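Local atomic coordinates of lectin-like protein (Entamoeba histolytica HM-1:IMSS-A, PDB entry 5ZBT), a protein that is of unknown function but, as a legume lectin-like, ERGIC-53-like membrane protein of which this chain is the lectin domain, may bind D-mannose. Residues 79-84 with 172-177; 181-186 with 195-200; 26-31 with 73-78. All coordinates share one frame; numbering follows the deposited sequence.

Contact 1 of 3, residues 79-84 with 172-177; sequences SFELQL and RIKYLV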
loop_
_atom_site.group_PDB
_atom_site.type_symbol
_atom_site.label_atom_id
_atom_site.label_comp_id
_atom_site.label_asym_id
_atom_site.label_seq_id
_atom_site.Cartn_x
_atom_site.Cartn_y
_atom_site.Cartn_z
ATOM N N SER A 79 1.527 16.520 -8.960
ATOM C CA SER A 79 1.798 15.225 -9.565
ATOM C C SER A 79 2.906 14.543 -8.788
ATOM O O SER A 79 3.920 15.159 -8.456
ATOM C CB SER A 79 2.180 15.384 -11.035
ATOM O OG SER A 79 1.078 15.918 -11.734
ATOM N N PHE A 80 2.682 13.283 -8.446
ATOM C CA PHE A 80 3.577 12.622 -7.520
ATOM C C PHE A 80 3.794 11.186 -7.947
ATOM O O PHE A 80 3.042 10.624 -8.754
ATOM C CB PHE A 80 3.044 12.661 -6.080
ATOM C CG PHE A 80 1.742 11.955 -5.894
ATOM C CD1 PHE A 80 1.714 10.592 -5.606
ATOM C CD2 PHE A 80 0.539 12.653 -5.993
ATOM C CE1 PHE A 80 0.515 9.926 -5.434
ATOM C CE2 PHE A 80 -0.665 12.008 -5.806
ATOM C CZ PHE A 80 -0.681 10.632 -5.521
ATOM N N GLU A 81 4.838 10.602 -7.372
ATOM C CA GLU A 81 5.115 9.184 -7.504
ATOM C C GLU A 81 5.470 8.661 -6.119
ATOM O O GLU A 81 6.313 9.249 -5.427
ATOM C CB GLU A 81 6.246 8.926 -8.512
ATOM C CG GLU A 81 6.839 7.548 -8.366
ATOM C CD GLU A 81 7.731 7.133 -9.531
ATOM O OE1 GLU A 81 7.472 7.534 -10.690
ATOM O OE2 GLU A 81 8.687 6.370 -9.278
ATOM N N LEU A 82 4.789 7.597 -5.695
ATOM C CA LEU A 82 5.136 6.888 -4.473
ATOM C C LEU A 82 5.764 5.547 -4.838
ATOM O O LEU A 82 5.288 4.852 -5.751
ATOM C CB LEU A 82 3.913 6.682 -3.575
ATOM C CG LEU A 82 3.034 7.912 -3.335
ATOM C CD1 LEU A 82 1.667 7.523 -2.792
ATOM C CD2 LEU A 82 3.724 8.873 -2.388
ATOM N N GLN A 83 6.842 5.202 -4.128
ATOM C CA GLN A 83 7.566 3.943 -4.298
ATOM C C GLN A 83 7.614 3.222 -2.960
ATOM O O GLN A 83 8.244 3.701 -2.012
ATOM C CB GLN A 83 8.984 4.180 -4.815
ATOM C CG GLN A 83 9.057 4.695 -6.242
ATOM C CD GLN A 83 10.444 5.159 -6.596
ATOM O OE1 GLN A 83 11.404 4.772 -5.947
ATOM N NE2 GLN A 83 10.558 6.009 -7.606
ATOM N N LEU A 84 6.957 2.080 -2.879
ATOM C CA LEU A 84 6.895 1.301 -1.652
ATOM C C LEU A 84 7.679 0.016 -1.876
ATOM O O LEU A 84 7.246 -0.857 -2.635
ATOM C CB LEU A 84 5.449 1.001 -1.272
ATOM C CG LEU A 84 5.297 0.308 0.083
ATOM C CD1 LEU A 84 5.586 1.310 1.203
ATOM C CD2 LEU A 84 3.925 -0.242 0.224
ATOM N N ARG A 172 4.778 0.867 -7.466
ATOM C CA ARG A 172 4.909 2.235 -7.968
ATOM C C ARG A 172 3.524 2.826 -8.220
ATOM O O ARG A 172 2.752 2.295 -9.026
ATOM C CB ARG A 172 5.766 2.282 -9.237
ATOM C CG ARG A 172 6.105 3.702 -9.718
ATOM C CD ARG A 172 6.866 3.748 -11.061
ATOM N NE ARG A 172 7.805 2.638 -11.218
ATOM C CZ ARG A 172 8.972 2.545 -10.593
ATOM N NH1 ARG A 172 9.381 3.513 -9.778
ATOM N NH2 ARG A 172 9.724 1.473 -10.775
ATOM N N ILE A 173 3.220 3.929 -7.541
ATOM C CA ILE A 173 1.936 4.616 -7.636
ATOM C C ILE A 173 2.196 6.017 -8.187
ATOM O O ILE A 173 2.816 6.847 -7.512
ATOM C CB ILE A 173 1.232 4.678 -6.271
ATOM C CG1 ILE A 173 0.886 3.269 -5.781
ATOM C CG2 ILE A 173 -0.011 5.567 -6.325
ATOM C CD1 ILE A 173 0.807 3.170 -4.280
ATOM N N LYS A 174 1.728 6.285 -9.407
ATOM C CA LYS A 174 1.967 7.550 -10.091
ATOM C C LYS A 174 0.638 8.226 -10.386
ATOM O O LYS A 174 -0.268 7.596 -10.938
ATOM C CB LYS A 174 2.715 7.339 -11.414
ATOM C CG LYS A 174 4.156 6.896 -11.309
ATOM C CD LYS A 174 4.878 7.125 -12.659
ATOM C CE LYS A 174 4.388 6.158 -13.750
ATOM N NZ LYS A 174 5.022 6.367 -15.099
ATOM N N TYR A 175 0.531 9.511 -10.074
ATOM C CA TYR A 175 -0.668 10.275 -10.397
ATOM C C TYR A 175 -0.290 11.592 -11.064
ATOM O O TYR A 175 0.516 12.360 -10.528
ATOM C CB TYR A 175 -1.499 10.532 -9.144
ATOM C CG TYR A 175 -2.808 11.262 -9.399
ATOM C CD1 TYR A 175 -3.810 10.683 -10.179
ATOM C CD2 TYR A 175 -3.052 12.523 -8.841
ATOM C CE1 TYR A 175 -5.019 11.329 -10.395
ATOM C CE2 TYR A 175 -4.268 13.181 -9.047
ATOM C CZ TYR A 175 -5.240 12.576 -9.827
ATOM O OH TYR A 175 -6.439 13.214 -10.046
ATOM N N LEU A 176 -0.870 11.857 -12.230
ATOM C CA LEU A 176 -0.710 13.136 -12.908
ATOM C C LEU A 176 -1.968 13.962 -12.675
ATOM O O LEU A 176 -3.062 13.559 -13.091
ATOM C CB LEU A 176 -0.456 12.935 -14.400
ATOM C CG LEU A 176 0.624 11.888 -14.670
ATOM C CD1 LEU A 176 0.703 11.560 -16.158
ATOM C CD2 LEU A 176 1.952 12.388 -14.151
ATOM N N VAL A 177 -1.804 15.112 -12.008
ATOM C CA VAL A 177 -2.939 15.885 -11.503
ATOM C C VAL A 177 -3.721 16.515 -12.653
ATOM O O VAL A 177 -4.957 16.466 -12.690
ATOM C CB VAL A 177 -2.450 16.953 -10.507
ATOM C CG1 VAL A 177 -3.548 17.940 -10.208
ATOM C CG2 VAL A 177 -1.956 16.301 -9.215
#

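Contact 2 of 3, residues 181-186 with 195-200; sequences KLIIEI and CITIED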
loop_
_atom_site.group_PDB
_atom_site.type_symbol
_atom_site.label_atom_id
_atom_site.label_comp_id
_atom_site.label_asym_id
_atom_site.label_seq_id
_atom_site.Cartn_x
_atom_site.Cartn_y
_atom_site.Cartn_z
ATOM N N LYS A 181 -4.859 11.130 -14.194
ATOM C CA LYS A 181 -4.445 9.795 -14.596
ATOM C C LYS A 181 -3.655 9.154 -13.465
ATOM O O LYS A 181 -2.658 9.721 -12.997
ATOM C CB LYS A 181 -3.604 9.847 -15.867
ATOM C CG LYS A 181 -3.654 8.573 -16.659
ATOM C CD LYS A 181 -2.364 8.370 -17.399
ATOM C CE LYS A 181 -2.476 8.651 -18.873
ATOM N NZ LYS A 181 -1.290 8.043 -19.584
ATOM N N LEU A 182 -4.105 7.983 -13.030
ATOM C CA LEU A 182 -3.397 7.182 -12.045
ATOM C C LEU A 182 -2.772 5.980 -12.743
ATOM O O LEU A 182 -3.424 5.318 -13.553
ATOM C CB LEU A 182 -4.341 6.734 -10.932
ATOM C CG LEU A 182 -3.733 5.829 -9.871
ATOM C CD1 LEU A 182 -2.949 6.671 -8.898
ATOM C CD2 LEU A 182 -4.816 5.048 -9.160
ATOM N N ILE A 183 -1.510 5.709 -12.438
ATOM C CA ILE A 183 -0.772 4.607 -13.042
ATOM C C ILE A 183 -0.143 3.794 -11.923
ATOM O O ILE A 183 0.518 4.357 -11.045
ATOM C CB ILE A 183 0.302 5.107 -14.032
ATOM C CG1 ILE A 183 -0.350 5.980 -15.112
ATOM C CG2 ILE A 183 1.035 3.944 -14.668
ATOM C CD1 ILE A 183 0.601 6.438 -16.188
ATOM N N ILE A 184 -0.407 2.487 -11.925
ATOM C CA ILE A 184 0.200 1.529 -11.008
ATOM C C ILE A 184 1.161 0.666 -11.809
ATOM O O ILE A 184 0.779 0.091 -12.837
ATOM C CB ILE A 184 -0.848 0.637 -10.316
ATOM C CG1 ILE A 184 -2.033 1.457 -9.788
ATOM C CG2 ILE A 184 -0.205 -0.166 -9.202
ATOM C CD1 ILE A 184 -1.687 2.425 -8.704
ATOM N N GLU A 185 2.402 0.578 -11.337
ATOM C CA GLU A 185 3.407 -0.316 -11.873
ATOM C C GLU A 185 4.036 -1.051 -10.707
ATOM O O GLU A 185 3.887 -0.648 -9.553
ATOM C CB GLU A 185 4.483 0.448 -12.665
ATOM C CG GLU A 185 3.925 1.128 -13.903
ATOM C CD GLU A 185 4.768 2.281 -14.402
ATOM O OE1 GLU A 185 5.829 2.571 -13.793
ATOM O OE2 GLU A 185 4.370 2.888 -15.421
ATOM N N ILE A 186 4.737 -2.136 -11.000
ATOM C CA ILE A 186 5.496 -2.818 -9.961
ATOM C C ILE A 186 6.830 -3.275 -10.538
ATOM O O ILE A 186 6.883 -3.849 -11.628
ATOM C CB ILE A 186 4.719 -3.987 -9.319
ATOM C CG1 ILE A 186 5.491 -4.494 -8.093
ATOM C CG2 ILE A 186 4.484 -5.113 -10.293
ATOM C CD1 ILE A 186 4.616 -5.030 -6.984
ATOM N N CYS A 195 0.778 -2.429 -14.949
ATOM C CA CYS A 195 -0.286 -3.095 -14.208
ATOM C C CYS A 195 -1.646 -2.450 -14.493
ATOM O O CYS A 195 -2.500 -3.049 -15.152
ATOM C CB CYS A 195 0.055 -3.097 -12.711
ATOM S SG CYS A 195 -1.157 -3.877 -11.630
ATOM N N ILE A 196 -1.850 -1.216 -14.051
ATOM C CA ILE A 196 -3.143 -0.556 -14.158
ATOM C C ILE A 196 -2.918 0.900 -14.548
ATOM O O ILE A 196 -2.000 1.566 -14.046
ATOM C CB ILE A 196 -3.926 -0.666 -12.831
ATOM C CG1 ILE A 196 -4.484 -2.081 -12.641
ATOM C CG2 ILE A 196 -5.036 0.402 -12.719
ATOM C CD1 ILE A 196 -4.823 -2.407 -11.189
ATOM N N THR A 197 -3.748 1.383 -15.467
ATOM C CA THR A 197 -3.889 2.805 -15.738
ATOM C C THR A 197 -5.360 3.160 -15.595
ATOM O O THR A 197 -6.217 2.465 -16.150
ATOM C CB THR A 197 -3.401 3.162 -17.150
ATOM O OG1 THR A 197 -2.016 2.843 -17.263
ATOM C CG2 THR A 197 -3.567 4.633 -17.418
ATOM N N ILE A 198 -5.652 4.230 -14.860
ATOM C CA ILE A 198 -7.014 4.726 -14.693
ATOM C C ILE A 198 -7.062 6.158 -15.187
ATOM O O ILE A 198 -6.367 7.034 -14.647
ATOM C CB ILE A 198 -7.488 4.658 -13.232
ATOM C CG1 ILE A 198 -7.228 3.280 -12.632
ATOM C CG2 ILE A 198 -8.979 5.003 -13.142
ATOM C CD1 ILE A 198 -7.651 3.188 -11.211
ATOM N N GLU A 199 -7.897 6.406 -16.186
ATOM C CA GLU A 199 -8.103 7.766 -16.657
ATOM C C GLU A 199 -9.233 8.442 -15.881
ATOM O O GLU A 199 -10.067 7.790 -15.245
ATOM C CB GLU A 199 -8.410 7.771 -18.152
ATOM C CG GLU A 199 -7.533 6.837 -18.940
ATOM C CD GLU A 199 -6.224 7.477 -19.358
ATOM O OE1 GLU A 199 -6.039 8.693 -19.107
ATOM O OE2 GLU A 199 -5.377 6.755 -19.936
ATOM N N ASP A 200 -9.226 9.771 -15.921
ATOM C CA ASP A 200 -10.294 10.596 -15.346
ATOM C C ASP A 200 -10.644 10.176 -13.909
ATOM O O ASP A 200 -11.808 10.027 -13.531
ATOM C CB ASP A 200 -11.531 10.583 -16.253
ATOM C CG ASP A 200 -12.532 11.654 -15.880
ATOM O OD1 ASP A 200 -12.136 12.842 -15.805
ATOM O OD2 ASP A 200 -13.716 11.307 -15.653
HETATM O O HOH W 1 0.553 0.377 -15.693
#

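Contact 3 of 3, residues 26-31 with 73-78; sequences DVLSFR and YKVDLP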
loop_
_atom_site.group_PDB
_atom_site.type_symbol
_atom_site.label_atom_id
_atom_site.label_comp_id
_atom_site.label_asym_id
_atom_site.label_seq_id
_atom_site.Cartn_x
_atom_site.Cartn_y
_atom_site.Cartn_z
ATOM N N ASP A 26 8.477 17.008 3.582
ATOM C CA ASP A 26 8.046 15.658 3.199
ATOM C C ASP A 26 7.500 14.936 4.432
ATOM O O ASP A 26 8.258 14.573 5.337
ATOM C CB ASP A 26 9.227 14.904 2.587
ATOM C CG ASP A 26 8.871 13.513 2.083
ATOM O OD1 ASP A 26 7.773 13.002 2.393
ATOM O OD2 ASP A 26 9.713 12.927 1.363
ATOM N N VAL A 27 6.191 14.701 4.462
ATOM C CA VAL A 27 5.563 14.053 5.605
ATOM C C VAL A 27 5.112 12.637 5.266
ATOM O O VAL A 27 4.222 12.095 5.929
ATOM C CB VAL A 27 4.388 14.881 6.146
ATOM C CG1 VAL A 27 4.859 16.267 6.592
ATOM C CG2 VAL A 27 3.301 14.978 5.096
ATOM N N LEU A 28 5.707 12.030 4.240
ATOM C CA LEU A 28 5.350 10.686 3.806
ATOM C C LEU A 28 6.520 9.718 3.817
ATOM O O LEU A 28 6.346 8.549 4.166
ATOM C CB LEU A 28 4.757 10.729 2.381
ATOM C CG LEU A 28 3.568 11.647 2.122
ATOM C CD1 LEU A 28 3.078 11.563 0.673
ATOM C CD2 LEU A 28 2.428 11.337 3.093
ATOM N N SER A 29 7.703 10.168 3.414
ATOM C CA SER A 29 8.792 9.259 3.108
ATOM C C SER A 29 9.426 8.698 4.367
ATOM O O SER A 29 9.540 9.389 5.381
ATOM C CB SER A 29 9.866 9.968 2.290
ATOM O OG SER A 29 9.364 10.325 1.024
ATOM N N PHE A 30 9.827 7.429 4.296
ATOM C CA PHE A 30 10.896 6.915 5.142
ATOM C C PHE A 30 11.816 6.079 4.268
ATOM O O PHE A 30 11.375 5.130 3.610
ATOM C CB PHE A 30 10.385 6.116 6.345
ATOM C CG PHE A 30 9.332 5.091 6.030
ATOM C CD1 PHE A 30 7.985 5.441 6.011
ATOM C CD2 PHE A 30 9.679 3.760 5.856
ATOM C CE1 PHE A 30 7.008 4.491 5.761
ATOM C CE2 PHE A 30 8.712 2.794 5.613
ATOM C CZ PHE A 30 7.374 3.161 5.559
ATOM N N ARG A 31 13.080 6.458 4.241
ATOM C CA ARG A 31 14.077 5.894 3.352
ATOM C C ARG A 31 15.065 5.049 4.143
ATOM O O ARG A 31 15.092 5.073 5.377
ATOM C CB ARG A 31 14.796 7.014 2.591
ATOM C CG ARG A 31 13.839 7.879 1.770
ATOM C CD ARG A 31 14.534 9.058 1.104
ATOM N NE ARG A 31 13.627 10.201 0.990
ATOM C CZ ARG A 31 13.412 11.087 1.964
ATOM N NH1 ARG A 31 12.557 12.089 1.781
ATOM N NH2 ARG A 31 14.052 10.967 3.125
ATOM N N TYR A 73 -0.636 13.321 8.739
ATOM C CA TYR A 73 -0.873 14.609 8.100
ATOM C C TYR A 73 -1.470 14.420 6.708
ATOM O O TYR A 73 -0.876 13.757 5.851
ATOM C CB TYR A 73 0.431 15.414 8.060
ATOM C CG TYR A 73 0.991 15.542 9.463
ATOM C CD1 TYR A 73 0.259 16.191 10.455
ATOM C CD2 TYR A 73 2.205 14.958 9.820
ATOM C CE1 TYR A 73 0.729 16.285 11.764
ATOM C CE2 TYR A 73 2.687 15.049 11.129
ATOM C CZ TYR A 73 1.942 15.717 12.100
ATOM O OH TYR A 73 2.388 15.834 13.411
ATOM N N LYS A 74 -2.650 14.998 6.501
ATOM C CA LYS A 74 -3.288 14.994 5.192
ATOM C C LYS A 74 -2.495 15.858 4.214
ATOM O O LYS A 74 -2.125 16.998 4.534
ATOM C CB LYS A 74 -4.721 15.501 5.329
ATOM C CG LYS A 74 -5.456 15.650 4.015
ATOM C CD LYS A 74 -6.917 16.049 4.245
ATOM C CE LYS A 74 -7.850 14.926 3.803
ATOM N NZ LYS A 74 -9.200 15.030 4.433
ATOM N N VAL A 75 -2.243 15.324 3.010
ATOM C CA VAL A 75 -1.388 15.987 2.028
ATOM C C VAL A 75 -2.213 16.465 0.837
ATOM O O VAL A 75 -3.217 15.857 0.451
ATOM C CB VAL A 75 -0.240 15.070 1.550
ATOM C CG1 VAL A 75 0.726 14.802 2.679
ATOM C CG2 VAL A 75 -0.775 13.753 0.973
ATOM N N ASP A 76 -1.766 17.572 0.250
ATOM C CA ASP A 76 -2.338 18.143 -0.971
ATOM C C ASP A 76 -1.225 18.149 -2.013
ATOM O O ASP A 76 -0.451 19.103 -2.080
ATOM C CB ASP A 76 -2.874 19.551 -0.719
ATOM C CG ASP A 76 -3.744 20.068 -1.856
ATOM O OD1 ASP A 76 -3.780 19.425 -2.928
ATOM O OD2 ASP A 76 -4.420 21.100 -1.658
ATOM N N LEU A 77 -1.148 17.088 -2.829
ATOM C CA LEU A 77 0.109 16.965 -3.558
ATOM C C LEU A 77 -0.033 17.410 -5.004
ATOM O O LEU A 77 -1.112 17.307 -5.591
ATOM C CB LEU A 77 0.606 15.513 -3.539
ATOM C CG LEU A 77 0.997 14.949 -2.174
ATOM C CD1 LEU A 77 1.503 13.549 -2.350
ATOM C CD2 LEU A 77 2.055 15.835 -1.528
ATOM N N PRO A 78 1.049 17.900 -5.603
ATOM C CA PRO A 78 1.094 17.997 -7.069
ATOM C C PRO A 78 1.300 16.613 -7.653
ATOM O O PRO A 78 1.275 15.627 -6.909
ATOM C CB PRO A 78 2.309 18.890 -7.319
ATOM C CG PRO A 78 3.226 18.521 -6.194
ATOM C CD PRO A 78 2.346 18.252 -4.991
HETATM O O HOH W 2 1.605 11.756 7.282
#

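Contact 1 of 3, residues 79-84 with 172-177
Phe80 and Tyr175 face each other as a hydrogen-bonded pair of two antiparallel strands, and the methylene of the tyrosine lies over the phenylalanine ring. Tyr175 CB sits 4.1 Å from the centroid of the Phe80 ring, 28° off its normal, a CH-pi contact. The Phe80 ring reaches it because CG stands between the backbone N and the carbonyl carbon (chi1 62°), which leans the ring toward the partner strand. The tyrosine ring itself leads away, and its OH is hydrogen-bonded to Ile201 O. Leu82 and Ile173, the next hydrogen-bonded pair, extend this apolar face, with Leu82 CB 4.3 Å from Ile173 CB.

The other face is polar. Glu81 OE2 accepts Arg172 NH1 at 3.0 Å in a salt bridge; the donor comes from above the carboxylate plane, while the oxygen lies near the guanidinium plane. Gln83 NE2 approaches the same oxygen from the opposite face, modelled too close for that bond to be relied on. A second donor group of Arg172, NH2, bonds Asn192 OD1. Lys174 runs alongside Glu81, its CD 3.3 Å from Glu81 OE1. At the strand end, Val177 N donates almost straight to Ser79 OG at 3.0 Å.

Strand 80-90 lies between strands 220-231 and 170-176, and 181-188 follows beyond the latter; Phe80 and Ile173 pack against strand 97-103 of the other sheet of the legume lectin-like beta-sandwich.

Contact 2 of 3, residues 181-186 with 195-200
Leu182 and Ile198 form a hydrogen-bonded antiparallel pair joined both ways, Leu182 N to Ile198 O and Ile198 N to Leu182 O. Ile184 and Ile196 repeat the pattern, but unequally. Ile184 N reaches Ile196 O at 2.8 Å. The return bond, from Ile196 N to Ile184 O, stretches to 3.2 Å. The stretched end is where Cys195 intrudes. Its CB lies 3.3 Å from Ile184 O, and a water sits beside the bulge, accepting from Cys195 N and probably donating to Ile184 O.

Apolar contacts occupy the face bearing Leu182, Ile184, Ile196 and Ile198. The paired side chains run side by side in the same direction, Leu182 CD2 meeting Ile198 CD1 at 4.0 Å and Ile184 CG1 lying against Ile196 CB. Ile184, Ile196 and Ile198 of this face pack on Val138, and Ile196 and Ile198 also on Tyr155, both of the other sheet.

On the reverse face, Ile183 and Thr197 lie alongside each other. Nearby, Lys181 and Glu199 also run together, chiefly through the lysine methylenes: Lys181 CG is 3.4 Å from Glu199 OE1, while NZ stays beyond salt-bridge range of the carboxylate. The glutamate chain bends at its second torsion (chi2 -86°), bringing its end back toward the lysine.

Two residues of one strand, Cys195 and Ile196, stand opposite the single residue Ile184 of the other, a classic beta bulge in a beta hairpin, and the disulfide from Cys195 to Cys157 ties this edge strand of one sheet to the edge strand 153-158 of the other in the lectin beta-sandwich.

Contact 3 of 3, residues 26-31 with 73-78
Two loops of the legume lectin-like domain meet here, the one leading into helix 36-42 and the one between strands 66-71 and 80-90, and they touch through Val27, Leu28, Tyr73, Val75 and Leu77. Val27 CG2 approaches Val75 CG1 to 3.5 Å as the two valines pass antiparallel to one another. The same methyl rests against Tyr73 CB at 4.1 Å, with Val27 set roughly perpendicular to the tyrosine side chain.

Leu28 forks over the second loop. With CG anti to its carbonyl carbon (chi1 -55°), it presents CD2 to Val75 CG1 and CD1 to Leu77 CD1, both at 3.9 Å and both tip to tip. Leu208 of strand 207-213 also touches Leu28, and Phe206 packs on Val75 and Leu77.

The first loop is shaped from within. Asp26 OD1 accepts Leu28 N at 2.9 Å in an Asx turn and also Ser29 N, both from the same face of the carboxylate. Asp26 OD2 receives Ser29 OG on its syn lone pair and forms a salt bridge with Arg31 NH1.

Direct contact between the loops is thus apolar, through branch methyls and a tyrosine methylene. Polar linkage comes from a water that accepts from Tyr73 N and lies 3.0 Å from Val27 O, to which it probably donates, while three hydrogen bonds and a salt bridge to Asp26 probably fix the turn that carries Val27 and Leu28.

In the fold
Contact 3 comes first along the chain, then contact 1, then contact 2. Contacts 1 and 2 lie in the same seven-stranded antiparallel sheet, their centres 9 Å apart, joined where strands 170-176 and 181-188 pair through probable backbone hydrogen bonds between Lys174 and Ile183 and between Leu176 and Lys181. Together they run from the interior strand 80-90 to the outermost strand 191-198. Contact 3 lies about 11 Å from contact 1, centre to centre; segment 73-78 leads directly into 79-84, and Leu28 packs on Leu82. Contacts 2 and 3, 20 Å between centres, do not touch. Contacts 1 and 2 thus span four strands of the lectin beta-sandwich, while contact 3 packs two loops beside strand 80-90.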